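Local coordinates for alanine racemase 1 (Caldanaerobacter subterraneus subsp. tengcongensis MB4, PDB 4Y2W), which belongs to the alanine racemase family, two-domain proteins that join an N-terminal TIM-type barrel to a C-terminal, mostly beta domain, at residues R368-R372 with V384-K388. The protein carries 1 engineered substitution. Residues are numbered along the deposited sequence; the frame is centred on the assembly and turned at random.
Sequences RRVPR and VNYLK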
loop_
_atom_site.group_PDB
_atom_site.type_symbol
_atom_site.label_atom_id
_atom_site.label_comp_id
_atom_site.label_asym_id
_atom_site.label_seq_id
_atom_site.Cartn_x
_atom_site.Cartn_y
_atom_site.Cartn_z
ATOM N N ARG A 368 2.193 4.476 0.043
ATOM C CA ARG A 368 2.942 5.540 0.703
ATOM C C ARG A 368 3.673 6.450 -0.286
ATOM O O ARG A 368 3.798 7.656 -0.052
ATOM C CB ARG A 368 3.937 4.902 1.688
ATOM C CG ARG A 368 4.857 5.869 2.419
ATOM C CD ARG A 368 5.574 5.184 3.574
ATOM N NE ARG A 368 6.745 5.943 4.020
ATOM C CZ ARG A 368 7.942 5.915 3.434
ATOM N NH1 ARG A 368 8.165 5.172 2.351
ATOM N NH2 ARG A 368 8.929 6.647 3.931
ATOM N N ARG A 369 4.141 5.876 -1.391
ATOM C CA ARG A 369 4.921 6.627 -2.379
ATOM C C ARG A 369 4.108 7.680 -3.140
ATOM O O ARG A 369 4.686 8.599 -3.719
ATOM C CB ARG A 369 5.582 5.666 -3.372
ATOM C CG ARG A 369 6.844 6.216 -4.012
ATOM C CD ARG A 369 7.685 5.121 -4.645
ATOM N NE ARG A 369 6.996 4.438 -5.738
ATOM C CZ ARG A 369 7.527 3.456 -6.463
ATOM N NH1 ARG A 369 8.763 3.028 -6.226
ATOM N NH2 ARG A 369 6.821 2.895 -7.434
ATOM N N VAL A 370 2.782 7.544 -3.138
ATOM C CA VAL A 370 1.902 8.481 -3.827
ATOM C C VAL A 370 1.581 9.677 -2.925
ATOM O O VAL A 370 0.860 9.531 -1.937
ATOM C CB VAL A 370 0.583 7.796 -4.239
ATOM C CG1 VAL A 370 -0.331 8.772 -4.973
ATOM C CG2 VAL A 370 0.862 6.567 -5.094
ATOM N N PRO A 371 2.105 10.873 -3.257
ATOM C CA PRO A 371 1.742 12.025 -2.436
ATOM C C PRO A 371 0.278 12.408 -2.615
ATOM O O PRO A 371 -0.296 12.163 -3.678
ATOM C CB PRO A 371 2.653 13.129 -2.965
ATOM C CG PRO A 371 2.895 12.751 -4.378
ATOM C CD PRO A 371 2.994 11.255 -4.366
ATOM N N ARG A 372 -0.310 12.990 -1.574
ATOM C CA ARG A 372 -1.682 13.480 -1.619
ATOM C C ARG A 372 -1.677 14.996 -1.723
ATOM O O ARG A 372 -1.094 15.676 -0.880
ATOM C CB ARG A 372 -2.456 13.052 -0.372
ATOM C CG ARG A 372 -3.088 11.674 -0.461
ATOM C CD ARG A 372 -2.056 10.560 -0.490
ATOM N NE ARG A 372 -2.682 9.261 -0.257
ATOM C CZ ARG A 372 -2.038 8.097 -0.248
ATOM N NH1 ARG A 372 -0.733 8.040 -0.466
ATOM N NH2 ARG A 372 -2.707 6.975 -0.022
ATOM N N VAL A 384 0.758 16.507 1.135
ATOM C CA VAL A 384 1.597 15.639 1.950
ATOM C C VAL A 384 2.371 14.666 1.071
ATOM O O VAL A 384 1.803 13.959 0.238
ATOM C CB VAL A 384 0.815 14.877 3.052
ATOM C CG1 VAL A 384 0.193 15.856 4.035
ATOM C CG2 VAL A 384 -0.250 13.965 2.464
ATOM N N ASN A 385 3.688 14.691 1.244
ATOM C CA ASN A 385 4.579 13.679 0.721
ATOM C C ASN A 385 5.020 12.843 1.919
ATOM O O ASN A 385 5.660 13.364 2.834
ATOM C CB ASN A 385 5.777 14.345 0.043
ATOM C CG ASN A 385 6.661 13.358 -0.703
ATOM O OD1 ASN A 385 6.174 12.494 -1.443
ATOM N ND2 ASN A 385 7.974 13.497 -0.529
ATOM N N TYR A 386 4.659 11.563 1.934
ATOM C CA TYR A 386 4.968 10.703 3.082
ATOM C C TYR A 386 6.457 10.367 3.207
ATOM O O TYR A 386 6.921 9.996 4.285
ATOM C CB TYR A 386 4.127 9.420 3.052
ATOM C CG TYR A 386 2.661 9.643 3.377
ATOM C CD1 TYR A 386 2.279 10.308 4.541
ATOM C CD2 TYR A 386 1.657 9.177 2.533
ATOM C CE1 TYR A 386 0.944 10.515 4.847
ATOM C CE2 TYR A 386 0.318 9.378 2.830
ATOM C CZ TYR A 386 -0.035 10.047 3.990
ATOM O OH TYR A 386 -1.364 10.252 4.295
ATOM N N LEU A 387 7.200 10.499 2.114
ATOM C CA LEU A 387 8.654 10.365 2.159
ATOM C C LEU A 387 9.271 11.641 2.750
ATOM O O LEU A 387 10.391 11.620 3.263
ATOM C CB LEU A 387 9.222 10.047 0.769
ATOM C CG LEU A 387 9.069 8.593 0.288
ATOM C CD1 LEU A 387 7.618 8.143 0.220
ATOM C CD2 LEU A 387 9.730 8.412 -1.067
ATOM N N LYS A 388 8.528 12.746 2.658
ATOM C CA LYS A 388 8.794 13.972 3.422
ATOM C C LYS A 388 10.152 14.599 3.100
ATOM O O LYS A 388 10.228 15.753 2.661
ATOM C CB LYS A 388 8.661 13.695 4.928
ATOM C CG LYS A 388 8.645 14.947 5.795
ATOM C CD LYS A 388 10.008 15.259 6.413
ATOM C CE LYS A 388 10.269 16.760 6.483
ATOM N NZ LYS A 388 9.119 17.548 7.014
#
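Arg372 and Val384 form the last antiparallel hydrogen-bonded pair of the beta hairpin made by strands 372-376 and 379-384 of the mixed sheet. Arg372 N gives a hydrogen bond to Val384 O at 2.9 Å, and Val384 N gives one back to Arg372 O. Both side chains lie on the same face of the sheet. Beyond this pair the C-terminal tail leaves the strand and packs on the loop that follows helix 359-365.

The Arg372 side chain starts against the strand end: its CB meets Val384 CG2 at 3.7 Å. The chain then bends at chi2 (68°), and this turns the guanidinium back along its own segment. NE bonds to Gly45 O and NH2 to Ile366 O. NH1 bonds to Ser367 O and, at 2.6 Å, to Val370 O. The guanidinium is thus gripped by four backbone carbonyls. Tyr386 CE2 lies over one face of the guanidinium. The guanidinium and ring planes are 67° apart, and NH1 lies at the edge of the ring.

Tyr386 also packs its CB on Arg368 CG. The Arg368 chain is extended, and its guanidinium reaches the dimer interface, where NH2 forms a salt bridge with Glu73 of the second subunit. Leu387 CD1 sits over one face of that guanidinium, off its centre, 3.7 Å from Arg368 NH1.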